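Local coordinates for protein threonine synthase (Brucella melitensis bv. 1, PDB 4F4F) that binds pyridoxal 5'-phosphate and probably catalyses the conversion of O-phospho-L-homoserine and water to L-threonine and phosphate, the last step of threonine biosynthesis, at residues Ser310-Ile315 / Ala418-Ala423; Asp22-Gly27 / Asp129-Gln134; Lys207-Asp212 / Asn453-Val458; Arg49-Lys54 / Leu61-Pro66. One frame throughout, in Å; residues are numbered along the deposited sequence.

Contact 1 of 4, residues Ser310-Ile315 / Ala418-Ala423; sequences SPSMDI and AKFPDA. With PLP (pyridoxal-5'-phosphate), chain C.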
loop_
_atom_site.group_PDB
_atom_site.type_symbol
_atom_site.label_atom_id
_atom_site.label_comp_id
_atom_site.label_asym_id
_atom_site.label_seq_id
_atom_site.Cartn_x
_atom_site.Cartn_y
_atom_site.Cartn_z
ATOM N N SER A 310 9.198 -2.019 -13.125
ATOM C CA SER A 310 8.156 -1.815 -12.124
ATOM C C SER A 310 8.793 -1.831 -10.721
ATOM O O SER A 310 8.510 -2.747 -9.926
ATOM C CB SER A 310 7.063 -2.880 -12.259
ATOM O OG SER A 310 7.577 -4.185 -12.467
ATOM N N PRO A 311 9.642 -0.816 -10.408
ATOM C CA PRO A 311 10.463 -0.871 -9.188
ATOM C C PRO A 311 9.692 -0.981 -7.874
ATOM O O PRO A 311 10.222 -1.538 -6.911
ATOM C CB PRO A 311 11.252 0.449 -9.223
ATOM C CG PRO A 311 10.402 1.364 -10.019
ATOM C CD PRO A 311 9.845 0.462 -11.108
ATOM N N SER A 312 8.454 -0.495 -7.810
ATOM C CA SER A 312 7.678 -0.640 -6.554
ATOM C C SER A 312 7.269 -2.102 -6.254
ATOM O O SER A 312 6.770 -2.410 -5.180
ATOM C CB SER A 312 6.437 0.251 -6.563
ATOM O OG SER A 312 6.790 1.622 -6.768
ATOM N N MET A 313 7.484 -2.995 -7.215
ATOM C CA MET A 313 7.222 -4.406 -7.033
ATOM C C MET A 313 8.517 -5.231 -7.018
ATOM O O MET A 313 8.485 -6.458 -7.042
ATOM C CB MET A 313 6.251 -4.885 -8.124
ATOM C CG MET A 313 4.859 -4.293 -7.986
ATOM S SD MET A 313 3.920 -4.367 -9.534
ATOM C CE MET A 313 4.048 -6.106 -9.962
ATOM N N ASP A 314 9.655 -4.554 -6.949
ATOM C CA ASP A 314 10.940 -5.241 -6.908
ATOM C C ASP A 314 11.196 -5.705 -5.476
ATOM O O ASP A 314 11.942 -5.071 -4.727
ATOM C CB ASP A 314 12.054 -4.334 -7.434
ATOM C CG ASP A 314 12.048 -4.204 -8.979
ATOM O OD1 ASP A 314 11.287 -4.910 -9.671
ATOM O OD2 ASP A 314 12.839 -3.388 -9.508
ATOM N N ILE A 315 10.534 -6.805 -5.099
ATOM C CA ILE A 315 10.596 -7.336 -3.730
ATOM C C ILE A 315 11.359 -8.639 -3.671
ATOM O O ILE A 315 11.229 -9.481 -4.576
ATOM C CB ILE A 315 9.194 -7.610 -3.118
ATOM C CG1 ILE A 315 8.327 -8.512 -4.043
ATOM C CG2 ILE A 315 8.498 -6.296 -2.808
ATOM C CD1 ILE A 315 7.248 -9.335 -3.327
ATOM N N ALA A 418 2.790 8.987 -15.927
ATOM C CA ALA A 418 3.787 10.042 -15.762
ATOM C C ALA A 418 4.750 9.830 -14.592
ATOM O O ALA A 418 5.745 10.526 -14.515
ATOM C CB ALA A 418 3.139 11.425 -15.664
ATOM N N LYS A 419 4.460 8.881 -13.702
ATOM C CA LYS A 419 5.359 8.525 -12.606
ATOM C C LYS A 419 6.533 7.666 -13.069
ATOM O O LYS A 419 7.531 7.552 -12.344
ATOM C CB LYS A 419 4.615 7.775 -11.479
ATOM C CG LYS A 419 3.880 8.646 -10.466
ATOM C CD LYS A 419 4.857 9.628 -9.804
ATOM C CE LYS A 419 4.712 9.785 -8.291
ATOM N NZ LYS A 419 4.615 8.559 -7.480
ATOM N N PHE A 420 6.419 7.051 -14.252
ATOM C CA PHE A 420 7.466 6.157 -14.781
ATOM C C PHE A 420 7.600 6.409 -16.268
ATOM O O PHE A 420 7.415 5.502 -17.078
ATOM C CB PHE A 420 7.112 4.705 -14.433
ATOM C CG PHE A 420 7.065 4.470 -12.948
ATOM C CD1 PHE A 420 8.240 4.363 -12.220
ATOM C CD2 PHE A 420 5.854 4.504 -12.265
ATOM C CE1 PHE A 420 8.212 4.222 -10.848
ATOM C CE2 PHE A 420 5.814 4.367 -10.902
ATOM C CZ PHE A 420 6.995 4.228 -10.186
ATOM N N PRO A 421 7.934 7.654 -16.634
ATOM C CA PRO A 421 7.933 8.050 -18.023
ATOM C C PRO A 421 8.968 7.301 -18.881
ATOM O O PRO A 421 8.699 7.061 -20.051
ATOM C CB PRO A 421 8.264 9.541 -17.954
ATOM C CG PRO A 421 9.111 9.678 -16.732
ATOM C CD PRO A 421 8.528 8.693 -15.765
ATOM N N ASP A 422 10.119 6.923 -18.313
ATOM C CA ASP A 422 11.171 6.253 -19.118
ATOM C C ASP A 422 10.673 4.923 -19.693
ATOM O O ASP A 422 10.857 4.612 -20.893
ATOM C CB ASP A 422 12.439 5.965 -18.294
ATOM C CG ASP A 422 13.251 7.215 -17.979
ATOM O OD1 ASP A 422 12.935 8.302 -18.486
ATOM O OD2 ASP A 422 14.232 7.086 -17.210
ATOM N N ALA A 423 10.089 4.124 -18.818
ATOM C CA ALA A 423 9.624 2.810 -19.202
ATOM C C ALA A 423 8.455 2.944 -20.176
ATOM O O ALA A 423 8.362 2.195 -21.125
ATOM C CB ALA A 423 9.204 2.031 -17.982
HETATM N N1 PLP C . 2.318 -0.757 -7.791
HETATM C C2 PLP C . 2.755 0.498 -7.391
HETATM C C2A PLP C . 2.777 1.711 -8.295
HETATM C C3 PLP C . 3.213 0.693 -5.985
HETATM O O3 PLP C . 3.640 1.943 -5.582
HETATM C C4 PLP C . 3.195 -0.517 -5.086
HETATM C C4A PLP C . 3.615 -0.461 -3.653
HETATM C C5 PLP C . 2.695 -1.811 -5.616
HETATM C C6 PLP C . 2.268 -1.842 -6.965
HETATM C C5A PLP C . 2.626 -3.034 -4.679
HETATM O O4P PLP C . 1.681 -2.879 -3.539
HETATM P P PLP C . 1.542 -3.897 -2.255
HETATM O O1P PLP C . 1.393 -5.285 -2.858
HETATM O O2P PLP C . 2.838 -3.694 -1.496
HETATM O O3P PLP C . 0.339 -3.471 -1.439
#

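Contact 2 of 4, residues Asp22-Gly27 / Asp129-Gln134; sequences DALLAG and DYVLAQ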
loop_
_atom_site.group_PDB
_atom_site.type_symbol
_atom_site.label_atom_id
_atom_site.label_comp_id
_atom_site.label_asym_id
_atom_site.label_seq_id
_atom_site.Cartn_x
_atom_site.Cartn_y
_atom_site.Cartn_z
ATOM N N ASP A 22 -4.658 1.609 19.500
ATOM C CA ASP A 22 -3.381 1.025 19.856
ATOM C C ASP A 22 -2.786 0.250 18.704
ATOM O O ASP A 22 -1.592 0.360 18.463
ATOM C CB ASP A 22 -3.530 0.128 21.092
ATOM C CG ASP A 22 -3.646 0.914 22.353
ATOM O OD1 ASP A 22 -3.073 2.002 22.380
ATOM O OD2 ASP A 22 -4.326 0.477 23.305
ATOM N N ALA A 23 -3.599 -0.541 17.993
ATOM C CA ALA A 23 -3.081 -1.277 16.854
ATOM C C ALA A 23 -2.495 -0.301 15.839
ATOM O O ALA A 23 -1.474 -0.598 15.221
ATOM C CB ALA A 23 -4.138 -2.151 16.212
ATOM N N LEU A 24 -3.139 0.865 15.682
ATOM C CA LEU A 24 -2.670 1.888 14.758
ATOM C C LEU A 24 -1.290 2.419 15.169
ATOM O O LEU A 24 -0.465 2.670 14.321
ATOM C CB LEU A 24 -3.681 3.043 14.666
ATOM C CG LEU A 24 -3.357 4.192 13.693
ATOM C CD1 LEU A 24 -4.597 4.934 13.240
ATOM C CD2 LEU A 24 -2.368 5.162 14.324
ATOM N N LEU A 25 -1.053 2.599 16.457
ATOM C CA LEU A 25 0.201 3.169 16.950
ATOM C C LEU A 25 1.263 2.108 17.203
ATOM O O LEU A 25 2.464 2.365 17.051
ATOM C CB LEU A 25 -0.050 3.897 18.263
ATOM C CG LEU A 25 -0.909 5.152 18.169
ATOM C CD1 LEU A 25 -1.185 5.676 19.564
ATOM C CD2 LEU A 25 -0.229 6.219 17.310
ATOM N N ALA A 26 0.826 0.925 17.634
ATOM C CA ALA A 26 1.755 -0.174 17.866
ATOM C C ALA A 26 2.531 -0.510 16.574
ATOM O O ALA A 26 3.742 -0.731 16.640
ATOM C CB ALA A 26 1.016 -1.387 18.411
ATOM N N GLY A 27 1.858 -0.543 15.422
ATOM C CA GLY A 27 2.487 -1.016 14.174
ATOM C C GLY A 27 2.725 -2.543 14.215
ATOM O O GLY A 27 1.758 -3.321 14.291
ATOM N N ASP A 129 -3.287 11.347 13.497
ATOM C CA ASP A 129 -3.310 12.698 14.102
ATOM C C ASP A 129 -4.386 12.784 15.203
ATOM O O ASP A 129 -4.177 13.369 16.265
ATOM C CB ASP A 129 -3.588 13.716 13.005
ATOM C CG ASP A 129 -2.857 15.021 13.192
ATOM O OD1 ASP A 129 -1.674 15.028 13.578
ATOM O OD2 ASP A 129 -3.450 16.048 12.843
ATOM N N TYR A 130 -5.514 12.139 14.940
ATOM C CA TYR A 130 -6.643 12.129 15.845
ATOM C C TYR A 130 -6.316 11.294 17.089
ATOM O O TYR A 130 -6.556 11.741 18.219
ATOM C CB TYR A 130 -7.929 11.619 15.157
ATOM C CG TYR A 130 -9.067 11.550 16.126
ATOM C CD1 TYR A 130 -9.291 10.390 16.857
ATOM C CD2 TYR A 130 -9.878 12.661 16.373
ATOM C CE1 TYR A 130 -10.322 10.320 17.778
ATOM C CE2 TYR A 130 -10.908 12.602 17.306
ATOM C CZ TYR A 130 -11.112 11.423 18.004
ATOM O OH TYR A 130 -12.112 11.310 18.963
ATOM N N VAL A 131 -5.775 10.093 16.885
ATOM C CA VAL A 131 -5.424 9.230 18.019
ATOM C C VAL A 131 -4.372 9.874 18.938
ATOM O O VAL A 131 -4.497 9.828 20.179
ATOM C CB VAL A 131 -4.955 7.841 17.534
ATOM C CG1 VAL A 131 -4.309 7.075 18.675
ATOM C CG2 VAL A 131 -6.117 7.104 16.869
ATOM N N LEU A 132 -3.329 10.459 18.339
ATOM C CA LEU A 132 -2.297 11.176 19.081
ATOM C C LEU A 132 -2.899 12.335 19.897
ATOM O O LEU A 132 -2.629 12.446 21.077
ATOM C CB LEU A 132 -1.208 11.705 18.125
ATOM C CG LEU A 132 -0.313 10.660 17.428
ATOM C CD1 LEU A 132 0.531 11.323 16.330
ATOM C CD2 LEU A 132 0.607 9.946 18.433
ATOM N N ALA A 133 -3.706 13.182 19.265
ATOM C CA ALA A 133 -4.374 14.287 19.973
ATOM C C ALA A 133 -5.154 13.777 21.165
ATOM O O ALA A 133 -5.100 14.375 22.247
ATOM C CB ALA A 133 -5.322 15.062 19.056
ATOM N N GLN A 134 -5.914 12.704 20.963
ATOM C CA GLN A 134 -6.767 12.185 22.037
ATOM C C GLN A 134 -5.952 11.725 23.237
ATOM O O GLN A 134 -6.473 11.735 24.352
ATOM C CB GLN A 134 -7.708 11.052 21.559
ATOM C CG GLN A 134 -8.882 11.535 20.702
ATOM C CD GLN A 134 -9.850 12.518 21.386
ATOM O OE1 GLN A 134 -10.066 13.680 20.918
ATOM N NE2 GLN A 134 -10.453 12.076 22.485
#

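Contact 3 of 4, residues Lys207-Asp212 / Asn453-Val458; sequences KGMFND and NELKIV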
loop_
_atom_site.group_PDB
_atom_site.type_symbol
_atom_site.label_atom_id
_atom_site.label_comp_id
_atom_site.label_asym_id
_atom_site.label_seq_id
_atom_site.Cartn_x
_atom_site.Cartn_y
_atom_site.Cartn_z
ATOM N N LYS A 207 16.984 2.147 10.441
ATOM C CA LYS A 207 17.036 0.967 11.324
ATOM C C LYS A 207 17.866 1.333 12.561
ATOM O O LYS A 207 17.503 0.981 13.674
ATOM C CB LYS A 207 17.632 -0.249 10.594
ATOM N N GLY A 208 18.956 2.072 12.348
ATOM C CA GLY A 208 19.782 2.630 13.422
ATOM C C GLY A 208 18.972 3.444 14.433
ATOM O O GLY A 208 19.079 3.219 15.649
ATOM N N MET A 209 18.159 4.374 13.943
ATOM C CA MET A 209 17.350 5.210 14.826
ATOM C C MET A 209 16.361 4.353 15.596
ATOM O O MET A 209 16.178 4.557 16.797
ATOM C CB MET A 209 16.597 6.294 14.040
ATOM C CG MET A 209 17.512 7.432 13.569
ATOM S SD MET A 209 16.688 8.790 12.698
ATOM C CE MET A 209 16.662 8.131 11.040
ATOM N N PHE A 210 15.728 3.396 14.912
ATOM C CA PHE A 210 14.750 2.535 15.593
ATOM C C PHE A 210 15.355 1.599 16.631
ATOM O O PHE A 210 14.676 1.236 17.584
ATOM C CB PHE A 210 13.840 1.796 14.612
ATOM C CG PHE A 210 12.713 2.650 14.132
ATOM C CD1 PHE A 210 11.613 2.876 14.941
ATOM C CD2 PHE A 210 12.785 3.287 12.925
ATOM C CE1 PHE A 210 10.585 3.704 14.518
ATOM C CE2 PHE A 210 11.765 4.118 12.490
ATOM C CZ PHE A 210 10.662 4.329 13.287
ATOM N N ASN A 211 16.630 1.256 16.466
ATOM C CA ASN A 211 17.369 0.468 17.451
ATOM C C ASN A 211 17.839 1.272 18.647
ATOM O O ASN A 211 18.231 0.713 19.652
ATOM C CB ASN A 211 18.588 -0.171 16.799
ATOM C CG ASN A 211 18.212 -1.249 15.813
ATOM O OD1 ASN A 211 17.158 -1.868 15.929
ATOM N ND2 ASN A 211 19.073 -1.476 14.830
ATOM N N ASP A 212 17.872 2.587 18.509
ATOM C CA ASP A 212 18.299 3.447 19.582
ATOM C C ASP A 212 17.047 3.749 20.410
ATOM O O ASP A 212 16.246 4.642 20.083
ATOM C CB ASP A 212 18.945 4.704 19.013
ATOM C CG ASP A 212 19.508 5.594 20.072
ATOM O OD1 ASP A 212 19.163 5.417 21.265
ATOM O OD2 ASP A 212 20.248 6.504 19.699
ATOM N N ASN A 453 26.158 10.493 5.696
ATOM C CA ASN A 453 25.591 9.194 6.054
ATOM C C ASN A 453 26.158 8.746 7.421
ATOM O O ASN A 453 27.081 7.953 7.488
ATOM C CB ASN A 453 25.930 8.209 4.932
ATOM C CG ASN A 453 25.588 6.769 5.260
ATOM O OD1 ASN A 453 24.703 6.482 6.087
ATOM N ND2 ASN A 453 26.274 5.845 4.577
ATOM N N GLU A 454 25.664 9.357 8.487
ATOM C CA GLU A 454 26.155 9.096 9.860
ATOM C C GLU A 454 24.957 9.191 10.789
ATOM O O GLU A 454 24.213 10.190 10.752
ATOM C CB GLU A 454 27.231 10.101 10.295
ATOM C CG GLU A 454 28.439 10.121 9.353
ATOM C CD GLU A 454 29.510 11.162 9.673
ATOM O OE1 GLU A 454 29.758 11.445 10.870
ATOM O OE2 GLU A 454 30.137 11.665 8.701
ATOM N N LEU A 455 24.798 8.181 11.635
ATOM C CA LEU A 455 23.637 8.105 12.509
ATOM C C LEU A 455 23.479 9.315 13.436
ATOM O O LEU A 455 22.372 9.824 13.551
ATOM C CB LEU A 455 23.625 6.797 13.321
ATOM C CG LEU A 455 22.455 6.629 14.298
ATOM C CD1 LEU A 455 21.120 6.761 13.575
ATOM C CD2 LEU A 455 22.573 5.284 15.007
ATOM N N LYS A 456 24.570 9.768 14.065
ATOM C CA LYS A 456 24.531 10.934 14.977
ATOM C C LYS A 456 24.140 12.254 14.281
ATOM O O LYS A 456 23.460 13.102 14.869
ATOM C CB LYS A 456 25.901 11.135 15.699
ATOM N N ILE A 457 24.604 12.460 13.049
ATOM C CA ILE A 457 24.234 13.662 12.293
ATOM C C ILE A 457 22.702 13.675 12.045
ATOM O O ILE A 457 22.037 14.679 12.298
ATOM C CB ILE A 457 25.021 13.767 10.955
ATOM C CG1 ILE A 457 26.515 14.037 11.234
ATOM C CG2 ILE A 457 24.407 14.834 10.046
ATOM C CD1 ILE A 457 27.411 14.071 9.989
ATOM N N VAL A 458 22.153 12.550 11.584
ATOM C CA VAL A 458 20.724 12.461 11.281
ATOM C C VAL A 458 19.917 12.600 12.590
ATOM O O VAL A 458 18.921 13.333 12.631
ATOM C CB VAL A 458 20.367 11.165 10.510
ATOM C CG1 VAL A 458 18.863 11.047 10.330
ATOM C CG2 VAL A 458 21.057 11.130 9.147
#

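Contact 4 of 4, residues Arg49-Lys54 / Leu61-Pro66; sequences RALRGK and LAVLTP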
loop_
_atom_site.group_PDB
_atom_site.type_symbol
_atom_site.label_atom_id
_atom_site.label_comp_id
_atom_site.label_asym_id
_atom_site.label_seq_id
_atom_site.Cartn_x
_atom_site.Cartn_y
_atom_site.Cartn_z
ATOM N N ARG A 49 -26.309 -4.162 -1.147
ATOM C CA ARG A 49 -27.275 -3.456 -2.013
ATOM C C ARG A 49 -27.582 -2.052 -1.483
ATOM O O ARG A 49 -27.700 -1.104 -2.264
ATOM C CB ARG A 49 -28.538 -4.255 -2.236
ATOM C CG ARG A 49 -28.333 -5.476 -3.134
ATOM C CD ARG A 49 -29.622 -6.124 -3.609
ATOM N NE ARG A 49 -29.324 -7.476 -4.062
ATOM C CZ ARG A 49 -29.340 -8.556 -3.271
ATOM N NH1 ARG A 49 -29.726 -8.477 -1.990
ATOM N NH2 ARG A 49 -29.011 -9.757 -3.765
ATOM N N ALA A 50 -27.619 -1.914 -0.166
ATOM C CA ALA A 50 -27.908 -0.624 0.469
ATOM C C ALA A 50 -26.827 0.431 0.221
ATOM O O ALA A 50 -27.083 1.605 0.375
ATOM C CB ALA A 50 -28.187 -0.788 1.974
ATOM N N LEU A 51 -25.640 0.016 -0.197
ATOM C CA LEU A 51 -24.540 0.944 -0.529
ATOM C C LEU A 51 -24.663 1.565 -1.921
ATOM O O LEU A 51 -23.922 2.510 -2.253
ATOM C CB LEU A 51 -23.197 0.209 -0.421
ATOM C CG LEU A 51 -22.909 -0.294 0.991
ATOM C CD1 LEU A 51 -21.591 -1.032 1.022
ATOM C CD2 LEU A 51 -22.999 0.815 2.030
ATOM N N ARG A 52 -25.598 1.049 -2.735
ATOM C CA ARG A 52 -25.723 1.514 -4.133
ATOM C C ARG A 52 -26.075 2.989 -4.170
ATOM O O ARG A 52 -26.932 3.454 -3.439
ATOM C CB ARG A 52 -26.745 0.695 -4.919
ATOM C CG ARG A 52 -26.237 -0.701 -5.281
ATOM C CD ARG A 52 -27.376 -1.555 -5.810
ATOM N NE ARG A 52 -26.865 -2.801 -6.354
ATOM C CZ ARG A 52 -27.605 -3.840 -6.687
ATOM N NH1 ARG A 52 -28.926 -3.826 -6.536
ATOM N NH2 ARG A 52 -27.024 -4.895 -7.196
ATOM N N GLY A 53 -25.390 3.706 -5.040
ATOM C CA GLY A 53 -25.626 5.124 -5.236
ATOM C C GLY A 53 -24.752 5.979 -4.326
ATOM O O GLY A 53 -24.716 7.182 -4.491
ATOM N N LYS A 54 -24.077 5.392 -3.343
ATOM C CA LYS A 54 -23.410 6.206 -2.330
ATOM C C LYS A 54 -22.054 6.682 -2.869
ATOM O O LYS A 54 -21.376 5.972 -3.629
ATOM C CB LYS A 54 -23.208 5.393 -1.045
ATOM N N LEU A 61 -17.110 5.129 4.884
ATOM C CA LEU A 61 -17.591 5.213 6.264
ATOM C C LEU A 61 -18.313 3.924 6.653
ATOM O O LEU A 61 -18.089 3.386 7.746
ATOM C CB LEU A 61 -18.467 6.434 6.439
ATOM C CG LEU A 61 -17.761 7.793 6.397
ATOM C CD1 LEU A 61 -18.783 8.894 6.253
ATOM C CD2 LEU A 61 -16.895 7.994 7.618
ATOM N N ALA A 62 -19.140 3.396 5.752
ATOM C CA ALA A 62 -19.846 2.145 5.996
ATOM C C ALA A 62 -18.862 0.999 6.201
ATOM O O ALA A 62 -19.009 0.225 7.169
ATOM C CB ALA A 62 -20.838 1.824 4.865
ATOM N N VAL A 63 -17.854 0.899 5.340
ATOM C CA VAL A 63 -16.953 -0.272 5.294
ATOM C C VAL A 63 -15.902 -0.227 6.417
ATOM O O VAL A 63 -15.569 -1.248 7.043
ATOM C CB VAL A 63 -16.383 -0.375 3.828
ATOM C CG1 VAL A 63 -15.132 -1.204 3.680
ATOM C CG2 VAL A 63 -17.520 -0.878 2.919
ATOM N N LEU A 64 -15.393 0.962 6.706
ATOM C CA LEU A 64 -14.322 1.135 7.666
ATOM C C LEU A 64 -14.739 1.321 9.134
ATOM O O LEU A 64 -13.983 0.918 10.034
ATOM C CB LEU A 64 -13.402 2.304 7.250
ATOM C CG LEU A 64 -12.769 2.153 5.872
ATOM C CD1 LEU A 64 -11.854 3.315 5.574
ATOM C CD2 LEU A 64 -12.031 0.813 5.687
ATOM N N THR A 65 -15.892 1.938 9.395
ATOM C CA THR A 65 -16.273 2.259 10.760
ATOM C C THR A 65 -16.194 1.061 11.734
ATOM O O THR A 65 -15.681 1.208 12.841
ATOM C CB THR A 65 -17.677 2.935 10.813
ATOM O OG1 THR A 65 -17.596 4.200 10.188
ATOM C CG2 THR A 65 -18.203 3.173 12.234
ATOM N N PRO A 66 -16.661 -0.133 11.307
ATOM C CA PRO A 66 -16.636 -1.263 12.246
ATOM C C PRO A 66 -15.223 -1.598 12.699
ATOM O O PRO A 66 -15.042 -2.080 13.808
ATOM C CB PRO A 66 -17.239 -2.431 11.460
ATOM C CG PRO A 66 -17.971 -1.813 10.317
ATOM C CD PRO A 66 -17.413 -0.430 10.081
#

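Contact 1 of 4, residues Ser310-Ile315 / Ala418-Ala423
P311 and F420 lie alongside one another, pointing opposite ways, the pyrrolidine CG lying 3.7 Å from F420 CE1 and meeting the phenyl ring obliquely. One residue on, S312 comes less close to the same ring, S312 OG standing 4.3 Å from F420 CZ. F420 reaches them from the N-cap position of helix 421-428, its CG set beside the backbone N (chi1 -62°), and its ring also meets that of H391. The pair sits beside the pyridoxal-phosphate pocket, to which S312, M313 and H391 all belong, and it joins the loop between strand 299-301 and helix 321-328 to the start of helix 421-428, in the C-terminal family region. S312 turns its CB onto the cofactor, 3.3 Å from PLP C3, with OG 3.4 Å from PLP O3. M313 lies over the same face of the pyridine, displaced toward C6, its CG 3.7 Å from PLP C6 and its chain bending only beyond that, at chi3 (53°). Backbone bonds hold the 3-10 turn that presents these groups, M313 N donating to S310 O over 2.9 Å, while S312 N is bonded to H391 NE2 and S310 OG to N286 ND2.

Contact 2 of 4, residues Asp22-Gly27 / Asp129-Gln134
L25 and V131 meet where the segments of helix 20-26 and helix 117-134 cross almost at right angles, at -103°, with their axes 10.4 Å apart at closest approach. The closest touch is between L25 CD1 and V131 CG1, 3.5 Å apart, the two side chains overlapping antiparallel. V131 presents this methyl because CG1 stands opposite its backbone N (chi1 167°). The second branch of L25 turns to the neighbouring residue of the long helix: L25 CD2 lies 4.0 Å from L132 CD2, and here the two leucines meet at a slant. L24 closes the other flank more loosely, its CD1 4.5 Å from V131 CG2, and goes on to touch M127 and M128 one turn earlier in helix 117-134. V131 is thus received between two consecutive leucines. At the edge of this apolar patch D22 OD1 forms a salt bridge with R135, just past the end of the long helix, and L24 O accepts a hydrogen bond from N228. The arrangement is a near-perpendicular helix-helix packing, joining the N-terminal region of threonine synthase to the first helix of its pyridoxal-phosphate-dependent enzyme region.

Contact 3 of 4, residues Lys207-Asp212 / Asn453-Val458
L455 spans the gap to the end of helix 199-211 with both methyls, CD1 resting 3.7 Å from M209 CG and CD2 lying 4.1 Å from G208 C. This is helix-to-helix packing beside the five-stranded parallel sheet of the α/β fold: helix 455-465 follows strand 449-452 at one edge of that sheet, and the other helix follows strand 190-196, the next strand in. The backbones come close at this point, the CA atoms of G208 and L455 being 6.8 Å apart. G208 has no side chain, and its backbone meets the leucine methyls directly. L455 gets there with CG extended away from its own backbone N (chi1 179°), passing M209 on a diagonal.

One turn further along helix 455-465, V458 takes up the far end of the methionine. Its CG1 lies 3.9 Å from M209 SD, and the two side chains cross at about a right angle. M209 therefore runs past L455 before ending on V458, and both M209 and V458 are buried.

In the next shell M209 also packs on F215 of helix 213-219 and on L221 of strand 221-223. D212 is the N-cap of helix 213-219, its OD1 bonded to F215 N, while its OD2 lies near the like-charged E459. At the other helix start, E454 occupies the N-cap position and its carbonyl O accepts from V458 N. The methionine bends at chi3 (-85°), which brings its CE to 3.7 Å from V458 CG1.

Contact 4 of 4, residues Arg49-Lys54 / Leu61-Pro66
L51 CD2 rests on A62 CB at 3.7 Å, the close point of a small apolar contact between a turn and the helix that follows it. The other branch of the leucine fits more loosely, L51 CD1 lying 4.5 Å from V63 CG2. With CG beside the backbone N (chi1 -62°) and the chain then extended, both methyls face the helix, A62 under one and V63 near the other. This inner side continues into helix 236-245, where L51 touches L244 and the buried V63 touches V236 and F240.

In this N-terminal region a short connection of two overlapping beta turns carries the chain from helix 45-49 to helix 56-64. The first is type I, closed by R52 N donating to R49 O over 3.0 Å, and the second is type II, with K54 N bonded to L51 O over 3.1 Å. G53 fills its third position, where positive phi suits glycine.

Away from the leucine the character changes. A50, R52 and G53 are exposed, and R49 and R52 turn to D250, each forming a salt bridge with its carboxylate; R49 CG lies 3.8 Å above one face of the R52 guanidinium, offset toward its rim. Further along 61-66, the exposed T65 folds back on the preceding turn, T65 OG1 donating to L61 O over 2.6 Å, while T65 N reaches the same oxygen from the opposite face of the carbonyl plane.

Contact 4 closes first and lies within the chain span bridged by contact 2; contact 3 in turn encloses contact 1, so the four form two successive enclosures. Contacts 2 and 3 come nearest, about 8 Å between nearest atoms, while contacts 3 and 4 are the most distant, about 44 Å between centres, on opposite sides of the chain's centre. Contact 4 stays within the N-terminal region, contact 2 ties that region to the pyridoxal-phosphate-dependent enzyme region, and contacts 1 and 3 both join the latter to the C-terminal region, at the cofactor pocket and beside the five-stranded sheet respectively. Only contact 1 touches pyridoxal phosphate; the others pack the surrounding fold.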